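Local coordinates for protein CurF (Lyngbya majuscula, PDB 5DP2) that probably builds the cyclopropane ring of curacin A, acting as an NADP(H)-dependent enoyl-reductase-type domain of a polyketide synthase, at residues T145-G149 and L150-A154; V176-A179 and Q180-S184; Y18-L21 and K22-T25; K66-S70 and G71-A75. All coordinates share one frame; numbering follows the deposited sequence.

Contact 1 of 4, residues T145-G149 and L150-A154; sequences TAYYG and LHNLA. With NAP (NADP nicotinamide-adenine-dinucleotide phosphate), chain B.
Tyr147 O accepts two backbone N-H groups in the last turns of helix 140-153: His151 N at 2.8 Å and, more weakly, Asn152 N at 3.4 Å. This sharing marks the point where the alpha-helix widens into a pi-type turn. Beyond it the bonds span five residues, Leu153 N to Tyr148 O (3.0 Å) and Ala154 N to Gly149 O (2.9 Å). One turn apart, Tyr147 and His151 point the same way and form an offset stack, ring centroids 4.5 Å apart and planes 16° from parallel. Both have CG anti to the backbone N (chi1 176° for His151), which places His151 CB over the centre of the phenol face and brings Tyr147 OH over the imidazole. That hydroxyl is hydrogen-bonded to Asp298 of helix 290-305. His151 ND1 donates to Asn152 OD1 at 3.0 Å and 177°; the bond lies in the imidazole plane but meets the carboxamide from above its own plane, fixing the rotation of the His151 ring. With an alanine in place of His151, the Tyr147 face would probably lose its stacking partner and Asn152 OD1 the imidazole donor. On another side of the helix, Leu153 CG sits over the Tyr148 ring, 4.2 Å from its centroid and displaced toward the rim, while Asn152 CB approaches the same ring obliquely. At the start of the segment 145-149, Thr145 faces the cofactor: its OG1, hydrogen-bonded to Met141 O, lies 3.4 Å from C4N of the NADP nicotinamide.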
loop_
_atom_site.group_PDB
_atom_site.type_symbol
_atom_site.label_atom_id
_atom_site.label_comp_id
_atom_site.label_asym_id
_atom_site.label_seq_id
_atom_site.Cartn_x
_atom_site.Cartn_y
_atom_site.Cartn_z
ATOM N N THR A 145 -3.712 4.309 -1.584
ATOM C CA THR A 145 -3.651 3.813 -2.960
ATOM C C THR A 145 -5.042 3.477 -3.476
ATOM O O THR A 145 -5.439 3.885 -4.571
ATOM C CB THR A 145 -2.746 2.567 -3.003
ATOM O OG1 THR A 145 -1.412 2.917 -2.612
ATOM C CG2 THR A 145 -2.662 1.971 -4.397
ATOM N N ALA A 146 -5.786 2.696 -2.687
ATOM C CA ALA A 146 -7.108 2.262 -3.127
ATOM C C ALA A 146 -8.076 3.442 -3.256
ATOM O O ALA A 146 -8.898 3.478 -4.170
ATOM C CB ALA A 146 -7.645 1.195 -2.209
ATOM N N TYR A 147 -8.002 4.409 -2.340
ATOM C CA TYR A 147 -8.896 5.565 -2.409
ATOM C C TYR A 147 -8.569 6.433 -3.609
ATOM O O TYR A 147 -9.463 6.868 -4.350
ATOM C CB TYR A 147 -8.790 6.381 -1.107
ATOM C CG TYR A 147 -9.808 7.500 -1.028
ATOM C CD1 TYR A 147 -11.092 7.264 -0.575
ATOM C CD2 TYR A 147 -9.485 8.794 -1.388
ATOM C CE1 TYR A 147 -12.022 8.278 -0.471
ATOM C CE2 TYR A 147 -10.425 9.821 -1.311
ATOM C CZ TYR A 147 -11.696 9.547 -0.851
ATOM O OH TYR A 147 -12.654 10.546 -0.747
ATOM N N TYR A 148 -7.280 6.715 -3.833
ATOM C CA TYR A 148 -6.914 7.519 -4.990
ATOM C C TYR A 148 -7.395 6.863 -6.277
ATOM O O TYR A 148 -7.975 7.509 -7.153
ATOM C CB TYR A 148 -5.399 7.760 -4.996
ATOM C CG TYR A 148 -4.967 8.665 -6.098
ATOM C CD1 TYR A 148 -5.448 9.967 -6.194
ATOM C CD2 TYR A 148 -4.057 8.232 -7.061
ATOM C CE1 TYR A 148 -5.042 10.818 -7.200
ATOM C CE2 TYR A 148 -3.627 9.082 -8.066
ATOM C CZ TYR A 148 -4.118 10.378 -8.139
ATOM O OH TYR A 148 -3.708 11.232 -9.145
ATOM N N GLY A 149 -7.159 5.553 -6.408
ATOM C CA GLY A 149 -7.577 4.863 -7.618
ATOM C C GLY A 149 -9.087 4.800 -7.794
ATOM O O GLY A 149 -9.607 5.073 -8.882
ATOM N N LEU A 150 -9.789 4.329 -6.763
ATOM C CA LEU A 150 -11.237 4.085 -6.879
ATOM C C LEU A 150 -12.071 5.364 -6.855
ATOM O O LEU A 150 -13.067 5.457 -7.564
ATOM C CB LEU A 150 -11.722 3.144 -5.792
ATOM C CG LEU A 150 -11.194 1.698 -5.845
ATOM C CD1 LEU A 150 -11.559 0.988 -4.574
ATOM C CD2 LEU A 150 -11.693 0.943 -7.053
ATOM N N HIS A 151 -11.699 6.308 -5.991
ATOM C CA HIS A 151 -12.455 7.541 -5.826
ATOM C C HIS A 151 -11.952 8.627 -6.765
ATOM O O HIS A 151 -12.677 9.115 -7.614
ATOM C CB HIS A 151 -12.441 7.992 -4.372
ATOM C CG HIS A 151 -13.120 9.302 -4.124
ATOM N ND1 HIS A 151 -12.450 10.507 -4.160
ATOM C CD2 HIS A 151 -14.399 9.602 -3.814
ATOM C CE1 HIS A 151 -13.290 11.495 -3.910
ATOM N NE2 HIS A 151 -14.482 10.974 -3.696
ATOM N N ASN A 152 -10.690 9.045 -6.631
ATOM C CA ASN A 152 -10.238 10.212 -7.378
ATOM C C ASN A 152 -10.185 9.956 -8.885
ATOM O O ASN A 152 -10.547 10.810 -9.673
ATOM C CB ASN A 152 -8.867 10.703 -6.907
ATOM C CG ASN A 152 -8.887 11.321 -5.529
ATOM O OD1 ASN A 152 -9.475 10.788 -4.617
ATOM N ND2 ASN A 152 -8.126 12.395 -5.358
ATOM N N LEU A 153 -9.655 8.787 -9.270
ATOM C CA LEU A 153 -9.427 8.496 -10.680
ATOM C C LEU A 153 -10.633 7.839 -11.343
ATOM O O LEU A 153 -11.217 8.411 -12.264
ATOM C CB LEU A 153 -8.143 7.668 -10.882
ATOM C CG LEU A 153 -6.841 8.372 -10.397
ATOM C CD1 LEU A 153 -5.662 7.465 -10.672
ATOM C CD2 LEU A 153 -6.667 9.751 -11.013
ATOM N N ALA A 154 -11.015 6.661 -10.858
ATOM C CA ALA A 154 -12.120 5.936 -11.475
ATOM C C ALA A 154 -13.504 6.470 -11.136
ATOM O O ALA A 154 -14.447 6.186 -11.863
ATOM C CB ALA A 154 -12.041 4.473 -11.163
HETATM P PA NAP B . -0.156 -7.651 -1.302
HETATM O O1A NAP B . -0.454 -7.833 0.147
HETATM O O2A NAP B . -1.273 -7.404 -2.248
HETATM O O5B NAP B . 0.706 -8.916 -1.761
HETATM C C5B NAP B . 0.879 -9.233 -3.148
HETATM C C4B NAP B . -0.352 -9.858 -3.768
HETATM O O4B NAP B . -0.018 -10.299 -5.063
HETATM C C3B NAP B . -0.900 -11.029 -3.006
HETATM O O3B NAP B . -2.204 -10.682 -2.535
HETATM C C2B NAP B . -0.947 -12.190 -4.017
HETATM O O2B NAP B . -2.130 -12.933 -4.108
HETATM C C1B NAP B . -0.790 -11.484 -5.350
HETATM N N9A NAP B . -0.021 -12.224 -6.341
HETATM C C8A NAP B . 1.350 -12.240 -6.482
HETATM N N7A NAP B . 1.712 -13.034 -7.517
HETATM C C5A NAP B . 0.575 -13.513 -8.040
HETATM C C6A NAP B . 0.256 -14.381 -9.127
HETATM N N6A NAP B . 1.243 -14.904 -9.882
HETATM N N1A NAP B . -1.021 -14.645 -9.373
HETATM C C2A NAP B . -1.974 -14.107 -8.604
HETATM N N3A NAP B . -1.801 -13.284 -7.566
HETATM C C4A NAP B . -0.537 -13.010 -7.282
HETATM O O3 NAP B . 0.925 -6.472 -1.487
HETATM P PN NAP B . 0.720 -4.885 -1.438
HETATM O O1N NAP B . 1.898 -4.314 -0.748
HETATM O O2N NAP B . -0.651 -4.543 -0.934
HETATM O O5D NAP B . 0.852 -4.520 -2.955
HETATM C C5D NAP B . -0.169 -4.974 -3.873
HETATM C C4D NAP B . 0.349 -4.852 -5.328
HETATM O O4D NAP B . 0.205 -3.512 -5.723
HETATM C C3D NAP B . 1.838 -5.173 -5.509
HETATM O O3D NAP B . 2.024 -5.651 -6.848
HETATM C C2D NAP B . 2.503 -3.839 -5.286
HETATM O O2D NAP B . 3.770 -3.790 -5.948
HETATM C C1D NAP B . 1.493 -2.889 -5.873
HETATM N N1N NAP B . 1.309 -1.541 -5.294
HETATM C C2N NAP B . 1.395 -0.454 -6.094
HETATM C C3N NAP B . 1.217 0.840 -5.614
HETATM C C7N NAP B . 1.321 2.002 -6.541
HETATM O O7N NAP B . 1.356 3.088 -6.003
HETATM N N7N NAP B . 1.356 1.779 -7.882
HETATM C C4N NAP B . 0.937 1.024 -4.256
HETATM C C5N NAP B . 0.850 -0.106 -3.454
HETATM C C6N NAP B . 1.035 -1.389 -3.986
HETATM P P2B NAP B . -2.590 -14.030 -3.040
HETATM O O1X NAP B . -2.929 -13.276 -1.761
HETATM O O2X NAP B . -3.789 -14.647 -3.704
HETATM O O3X NAP B . -1.429 -14.976 -2.851
#

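Contact 2 of 4, residues V176-A179 and Q180-S184; sequences VQLA and QFFGS
Ala179 O is gripped twice by Ser184, by the backbone N at 3.0 Å and by OG at 2.8 Å, both arriving from the same face of the carbonyl plane. The OG bond is possible because OG stands between the backbone N and the carbonyl carbon (chi1 68°), which also sets OG 3.3 Å from Ala179 CB. This is the tight part of the contact, and it packs against strand 161-164, where the buried Ala179 meets Ile164 and Ser184 meets Val162. Close packing continues at Leu178 and Phe182, whose side chains run side by side in one direction. Phe182 CD2 comes to 3.1 Å from Leu178 O, and CE2 rests 4.2 Å from Leu178 CB. A serine at Phe182 would probably strip Leu178 of this aromatic neighbour and open a gap beside Tyr147 of helix 140-153. The other side is looser. Gln180 is exposed, its CG leaning on Val176 O (3.3 Å). Phe181 is exposed too: its CB lies near Gln177 O, and with CG anti to the backbone N (chi1 171°) the ring leads away from the preceding turn. Gly183 then turns the chain with a positive phi of 80°, and its N binds Gln180 O at 2.9 Å. Together with the Ser184 N bond this makes a Schellman motif, closing the helix of the beta-alpha-beta crossover from strand 161-164 to strand 185-190 in a Rossmann-type nucleotide-binding fold.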
loop_
_atom_site.group_PDB
_atom_site.type_symbol
_atom_site.label_atom_id
_atom_site.label_comp_id
_atom_site.label_asym_id
_atom_site.label_seq_id
_atom_site.Cartn_x
_atom_site.Cartn_y
_atom_site.Cartn_z
ATOM N N VAL A 176 -11.511 -3.554 -1.415
ATOM C CA VAL A 176 -12.820 -4.169 -1.163
ATOM C C VAL A 176 -13.620 -3.304 -0.190
ATOM O O VAL A 176 -14.799 -3.021 -0.417
ATOM C CB VAL A 176 -12.691 -5.626 -0.642
ATOM C CG1 VAL A 176 -14.044 -6.139 -0.178
ATOM C CG2 VAL A 176 -12.114 -6.536 -1.719
ATOM N N GLN A 177 -13.000 -2.896 0.914
ATOM C CA GLN A 177 -13.720 -2.079 1.882
ATOM C C GLN A 177 -14.231 -0.801 1.230
ATOM O O GLN A 177 -15.386 -0.392 1.441
ATOM C CB GLN A 177 -12.842 -1.691 3.075
ATOM C CG GLN A 177 -12.594 -2.801 4.076
ATOM C CD GLN A 177 -12.079 -2.227 5.383
ATOM O OE1 GLN A 177 -12.600 -1.220 5.872
ATOM N NE2 GLN A 177 -11.089 -2.875 5.967
ATOM N N LEU A 178 -13.385 -0.117 0.469
ATOM C CA LEU A 178 -13.783 1.141 -0.153
ATOM C C LEU A 178 -14.852 0.939 -1.225
ATOM O O LEU A 178 -15.826 1.702 -1.293
ATOM C CB LEU A 178 -12.556 1.854 -0.740
ATOM C CG LEU A 178 -11.733 2.588 0.294
ATOM C CD1 LEU A 178 -10.347 2.866 -0.259
ATOM C CD2 LEU A 178 -12.411 3.883 0.698
ATOM N N ALA A 179 -14.686 -0.072 -2.074
ATOM C CA ALA A 179 -15.677 -0.313 -3.098
ATOM C C ALA A 179 -17.061 -0.569 -2.477
ATOM O O ALA A 179 -18.070 -0.085 -2.995
ATOM C CB ALA A 179 -15.249 -1.465 -3.991
ATOM N N GLN A 180 -17.092 -1.326 -1.391
ATOM C CA GLN A 180 -18.392 -1.552 -0.746
ATOM C C GLN A 180 -18.922 -0.312 -0.041
ATOM O O GLN A 180 -20.132 -0.062 -0.099
ATOM C CB GLN A 180 -18.304 -2.746 0.165
ATOM C CG GLN A 180 -17.937 -3.972 -0.642
ATOM C CD GLN A 180 -18.286 -5.254 0.039
ATOM O OE1 GLN A 180 -18.046 -5.437 1.230
ATOM N NE2 GLN A 180 -18.898 -6.150 -0.717
ATOM N N PHE A 181 -18.048 0.502 0.558
ATOM C CA PHE A 181 -18.465 1.792 1.123
ATOM C C PHE A 181 -19.110 2.685 0.058
ATOM O O PHE A 181 -20.080 3.398 0.332
ATOM C CB PHE A 181 -17.253 2.490 1.773
ATOM C CG PHE A 181 -17.515 3.915 2.204
ATOM C CD1 PHE A 181 -18.280 4.191 3.314
ATOM C CD2 PHE A 181 -17.037 4.981 1.433
ATOM C CE1 PHE A 181 -18.542 5.494 3.678
ATOM C CE2 PHE A 181 -17.292 6.289 1.795
ATOM C CZ PHE A 181 -18.043 6.543 2.925
ATOM N N PHE A 182 -18.582 2.639 -1.169
ATOM C CA PHE A 182 -19.113 3.420 -2.273
ATOM C C PHE A 182 -20.339 2.770 -2.914
ATOM O O PHE A 182 -20.900 3.352 -3.864
ATOM C CB PHE A 182 -18.029 3.622 -3.352
ATOM C CG PHE A 182 -16.860 4.449 -2.933
ATOM C CD1 PHE A 182 -17.023 5.599 -2.211
ATOM C CD2 PHE A 182 -15.571 4.066 -3.298
ATOM C CE1 PHE A 182 -15.929 6.345 -1.832
ATOM C CE2 PHE A 182 -14.476 4.822 -2.936
ATOM C CZ PHE A 182 -14.676 5.937 -2.181
ATOM N N GLY A 183 -20.801 1.621 -2.407
ATOM C CA GLY A 183 -22.027 1.023 -2.893
ATOM C C GLY A 183 -21.884 0.242 -4.180
ATOM O O GLY A 183 -22.877 -0.018 -4.860
ATOM N N SER A 184 -20.662 -0.189 -4.505
ATOM C CA SER A 184 -20.440 -0.939 -5.725
ATOM C C SER A 184 -20.505 -2.452 -5.444
ATOM O O SER A 184 -20.460 -2.897 -4.293
ATOM C CB SER A 184 -19.167 -0.496 -6.411
ATOM O OG SER A 184 -18.050 -0.830 -5.709
#

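Contact 3 of 4, residues Y18-L21 and K22-T25; sequences YGLL and KNLT
Leu20 and Lys22 lie alongside each other and point the same way, the aliphatic part of the lysine following the leucine so that Lys22 CD comes to 4.2 Å from Leu20 CD1. Lys22 CG stands between the backbone N and the carbonyl carbon (chi1 71°), which turns the chain back beside its neighbour before a bend at chi3. Asn23 approaches Leu20 differently, with its amide end: ND2 is 3.8 Å from Leu20 CB. The same nitrogen donates to a water at 3.2 Å, and this water also accepts from Leu20 N at 2.9 Å, bridging the backbone before the turn to the side chain within it. This water probably helps to hold the turn of the Asn23 carboxamide. Two backbone bonds of three-residue span draw the chain into a short 3-10 turn, Asn23 N to Leu20 O at 3.2 Å and Leu24 N to Leu21 O at 3.0 Å. Leu24 folds back on that second carbonyl, its CD1 3.5 Å from Leu21 O. The turn therefore has an exposed side carrying Leu20 and Lys22 and a buried one formed by Leu21 and Leu24. Those two leucines both rest on Val56 of helix 50-57 and reach helix 321-329, Leu21 at Arg326 and Gln329, Leu24 at Phe325. From here the chain enters strand 25-28, where Thr25 pairs through the backbone with Arg14 at the end of the antiparallel partner strand 11-14.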
loop_
_atom_site.group_PDB
_atom_site.type_symbol
_atom_site.label_atom_id
_atom_site.label_comp_id
_atom_site.label_asym_id
_atom_site.label_seq_id
_atom_site.Cartn_x
_atom_site.Cartn_y
_atom_site.Cartn_z
ATOM N N TYR A 18 21.759 -6.782 -3.021
ATOM C CA TYR A 18 20.450 -7.305 -3.419
ATOM C C TYR A 18 20.480 -8.817 -3.607
ATOM O O TYR A 18 21.523 -9.405 -3.958
ATOM C CB TYR A 18 20.021 -6.674 -4.735
ATOM C CG TYR A 18 19.764 -5.190 -4.638
ATOM C CD1 TYR A 18 18.839 -4.700 -3.744
ATOM C CD2 TYR A 18 20.428 -4.266 -5.435
ATOM C CE1 TYR A 18 18.582 -3.336 -3.637
ATOM C CE2 TYR A 18 20.173 -2.888 -5.336
ATOM C CZ TYR A 18 19.239 -2.435 -4.423
ATOM O OH TYR A 18 18.941 -1.085 -4.273
ATOM N N GLY A 19 19.325 -9.442 -3.384
ATOM C CA GLY A 19 19.076 -10.808 -3.833
ATOM C C GLY A 19 18.499 -11.776 -2.833
ATOM O O GLY A 19 17.890 -12.781 -3.245
ATOM N N LEU A 20 18.703 -11.540 -1.537
ATOM C CA LEU A 20 18.244 -12.481 -0.497
ATOM C C LEU A 20 17.601 -11.756 0.681
ATOM O O LEU A 20 18.191 -10.813 1.235
ATOM C CB LEU A 20 19.350 -13.346 0.051
ATOM C CG LEU A 20 20.004 -14.360 -0.897
ATOM C CD1 LEU A 20 21.064 -15.121 -0.148
ATOM C CD2 LEU A 20 19.022 -15.339 -1.537
ATOM N N LEU A 21 16.429 -12.219 1.106
ATOM C CA LEU A 21 15.784 -11.655 2.286
ATOM C C LEU A 21 16.636 -11.841 3.540
ATOM O O LEU A 21 16.608 -10.987 4.439
ATOM C CB LEU A 21 14.381 -12.253 2.503
ATOM C CG LEU A 21 13.372 -11.985 1.378
ATOM C CD1 LEU A 21 12.023 -12.562 1.744
ATOM C CD2 LEU A 21 13.265 -10.512 1.053
ATOM N N LYS A 22 17.392 -12.945 3.618
ATOM C CA LYS A 22 18.132 -13.215 4.847
ATOM C C LYS A 22 19.209 -12.183 5.109
ATOM O O LYS A 22 19.755 -12.123 6.212
ATOM C CB LYS A 22 18.713 -14.626 4.875
ATOM C CG LYS A 22 19.873 -14.839 3.922
ATOM C CD LYS A 22 20.266 -16.305 3.762
ATOM C CE LYS A 22 21.251 -16.757 4.817
ATOM N NZ LYS A 22 21.625 -18.187 4.597
ATOM N N ASN A 23 19.570 -11.382 4.114
ATOM C CA ASN A 23 20.574 -10.350 4.348
ATOM C C ASN A 23 20.032 -9.043 4.950
ATOM O O ASN A 23 20.821 -8.131 5.256
ATOM C CB ASN A 23 21.342 -10.032 3.074
ATOM C CG ASN A 23 22.216 -11.173 2.588
ATOM O OD1 ASN A 23 22.855 -11.884 3.372
ATOM N ND2 ASN A 23 22.302 -11.302 1.278
ATOM N N LEU A 24 18.723 -8.952 5.183
ATOM C CA LEU A 24 18.178 -7.824 5.955
ATOM C C LEU A 24 18.816 -7.841 7.351
ATOM O O LEU A 24 18.839 -8.875 8.006
ATOM C CB LEU A 24 16.667 -7.975 6.072
ATOM C CG LEU A 24 15.887 -7.600 4.811
ATOM C CD1 LEU A 24 14.498 -8.215 4.832
ATOM C CD2 LEU A 24 15.818 -6.085 4.661
ATOM N N THR A 25 19.290 -6.674 7.791
ATOM C CA THR A 25 20.108 -6.507 8.977
ATOM C C THR A 25 19.675 -5.238 9.728
ATOM O O THR A 25 19.517 -4.202 9.104
ATOM C CB THR A 25 21.586 -6.348 8.521
ATOM O OG1 THR A 25 21.981 -7.472 7.710
ATOM C CG2 THR A 25 22.531 -6.181 9.703
HETATM O O HOH W 1 20.203 -9.423 -0.247
#

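Contact 4 of 4, residues K66-S70 and G71-A75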
loop_
_atom_site.group_PDB
_atom_site.type_symbol
_atom_site.label_atom_id
_atom_site.label_comp_id
_atom_site.label_asym_id
_atom_site.label_seq_id
_atom_site.Cartn_x
_atom_site.Cartn_y
_atom_site.Cartn_z
ATOM N N LYS A 66 14.585 9.622 -1.861
ATOM C CA LYS A 66 14.188 9.560 -0.455
ATOM C C LYS A 66 14.342 8.156 0.128
ATOM O O LYS A 66 14.454 8.011 1.344
ATOM C CB LYS A 66 12.701 10.024 -0.333
ATOM C CG LYS A 66 12.257 10.370 1.074
ATOM C CD LYS A 66 10.816 10.800 1.157
ATOM C CE LYS A 66 10.535 11.402 2.517
ATOM N NZ LYS A 66 9.134 11.778 2.686
ATOM N N ARG A 67 14.329 7.123 -0.716
ATOM C CA ARG A 67 14.531 5.741 -0.276
ATOM C C ARG A 67 15.993 5.384 0.020
ATOM O O ARG A 67 16.255 4.269 0.433
ATOM C CB ARG A 67 13.961 4.750 -1.278
ATOM C CG ARG A 67 12.425 4.662 -1.309
ATOM C CD ARG A 67 11.800 4.075 -0.059
ATOM N NE ARG A 67 12.300 2.742 0.299
ATOM C CZ ARG A 67 11.987 1.608 -0.326
ATOM N NH1 ARG A 67 11.064 1.551 -1.268
ATOM N NH2 ARG A 67 12.611 0.475 0.039
ATOM N N TYR A 68 16.925 6.338 -0.182
ATOM C CA TYR A 68 18.346 6.066 0.023
ATOM C C TYR A 68 18.976 7.055 0.969
ATOM O O TYR A 68 18.757 8.274 0.866
ATOM C CB TYR A 68 19.092 6.115 -1.314
ATOM C CG TYR A 68 18.652 5.062 -2.297
ATOM C CD1 TYR A 68 19.240 3.802 -2.293
ATOM C CD2 TYR A 68 17.677 5.307 -3.250
ATOM C CE1 TYR A 68 18.897 2.840 -3.210
ATOM C CE2 TYR A 68 17.326 4.349 -4.176
ATOM C CZ TYR A 68 17.949 3.122 -4.178
ATOM O OH TYR A 68 17.671 2.138 -5.117
ATOM N N ARG A 69 19.841 6.565 1.854
ATOM C CA ARG A 69 20.601 7.460 2.706
ATOM C C ARG A 69 21.441 8.418 1.865
ATOM O O ARG A 69 22.121 8.008 0.924
ATOM C CB ARG A 69 21.506 6.653 3.643
ATOM C CG ARG A 69 20.758 5.772 4.633
ATOM C CD ARG A 69 19.755 6.537 5.504
ATOM N NE ARG A 69 20.367 7.612 6.277
ATOM C CZ ARG A 69 20.805 7.478 7.523
ATOM N NH1 ARG A 69 20.684 6.335 8.183
ATOM N NH2 ARG A 69 21.388 8.508 8.131
ATOM N N SER A 70 21.353 9.713 2.236
ATOM C CA SER A 70 22.015 10.823 1.542
ATOM C C SER A 70 21.537 11.039 0.127
ATOM O O SER A 70 22.090 11.856 -0.607
ATOM C CB SER A 70 23.534 10.671 1.548
ATOM O OG SER A 70 24.030 10.839 2.841
ATOM N N GLY A 71 20.486 10.315 -0.276
ATOM C CA GLY A 71 19.971 10.416 -1.624
ATOM C C GLY A 71 20.874 9.802 -2.673
ATOM O O GLY A 71 20.719 10.098 -3.837
ATOM N N ILE A 72 21.812 8.949 -2.254
ATOM C CA ILE A 72 22.786 8.329 -3.150
ATOM C C ILE A 72 22.358 6.876 -3.395
ATOM O O ILE A 72 22.247 6.067 -2.460
ATOM C CB ILE A 72 24.217 8.427 -2.587
ATOM C CG1 ILE A 72 24.632 9.891 -2.525
ATOM C CG2 ILE A 72 25.183 7.611 -3.438
ATOM C CD1 ILE A 72 25.969 10.118 -1.873
ATOM N N ILE A 73 22.051 6.578 -4.654
ATOM C CA ILE A 73 21.469 5.274 -5.038
ATOM C C ILE A 73 22.503 4.146 -4.991
ATOM O O ILE A 73 23.454 4.148 -5.786
ATOM C CB ILE A 73 20.808 5.379 -6.424
ATOM C CG1 ILE A 73 19.640 6.379 -6.388
ATOM C CG2 ILE A 73 20.335 4.025 -6.920
ATOM C CD1 ILE A 73 18.999 6.653 -7.732
ATOM N N SER A 74 22.283 3.190 -4.094
ATOM C CA SER A 74 23.079 1.959 -3.959
ATOM C C SER A 74 22.384 1.032 -2.985
ATOM O O SER A 74 21.693 1.505 -2.086
ATOM C CB SER A 74 24.486 2.241 -3.432
ATOM O OG SER A 74 24.436 2.562 -2.058
ATOM N N ALA A 75 22.591 -0.281 -3.114
ATOM C CA ALA A 75 21.949 -1.218 -2.205
ATOM C C ALA A 75 22.265 -0.905 -0.764
ATOM O O ALA A 75 21.375 -0.987 0.100
ATOM C CB ALA A 75 22.371 -2.653 -2.513
#
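Two backbone bonds shape the turn: Gly71 N donates to Tyr68 O at 2.9 Å, and Ile72 N more weakly to Arg69 O at 3.3 Å. The backbone angles fit a type II turn over Tyr68-Gly71 that overlaps a type I' turn over Arg69-Ile72. Ser70 and Gly71 both take positive phi, a shape that favours glycine at the second of them. Apolar contacts follow from the reversal, which carries Ile73 back over the Tyr68 ring. Ile73 CA sits above the ring centre, 3.9 Å from the centroid and 11° off the normal, in a CH-pi contact. The two branches spread from there: CG1 is 3.8 Å from Tyr68 CE2, and CG2, anti to the backbone N, lies 3.7 Å from CZ. Carbonyl groups meet the tyrosine from other directions. Ser74 O comes to the ring edge, near its plane, at 3.3 Å from CE1, while Ile72 O is 3.4 Å from Tyr68 CB. Polar anchors lie beyond the turn: Tyr68 OH is hydrogen-bonded to Glu62 O, Arg69 NH1 to Gln29 OE1 and Gln12 OE1, and Ile72 O to Asn77 ND2. Chemically, in this surface loop one buried aromatic ring meets its neighbours in different ways: an apolar face for isoleucine, an edge whose slightly positive hydrogens probably suit the Ser74 carbonyl, and a hydroxyl bonded to the backbone carbonyl of Glu62.

How the contacts relate
From the N terminus the order is contact 3, contact 4, contact 1, contact 2. Each closes only a short local turn, and they follow in series, none nesting in or crossing another. Contacts 3 and 4 lie side by side, centres about 17 Å apart, and touch where Tyr18 packs on Tyr68 and Ala75; they join the loop before strand 25-28 to the one between helix 50-57 and strand 83-91. Contacts 1 and 2 touch through Leu178 against Ala146 and Tyr147, tying helix 140-153 to helix 170-181 in the nucleotide-binding part. About 33 Å separates the centres of contacts 1 and 3, on opposite sides of the chain's centre.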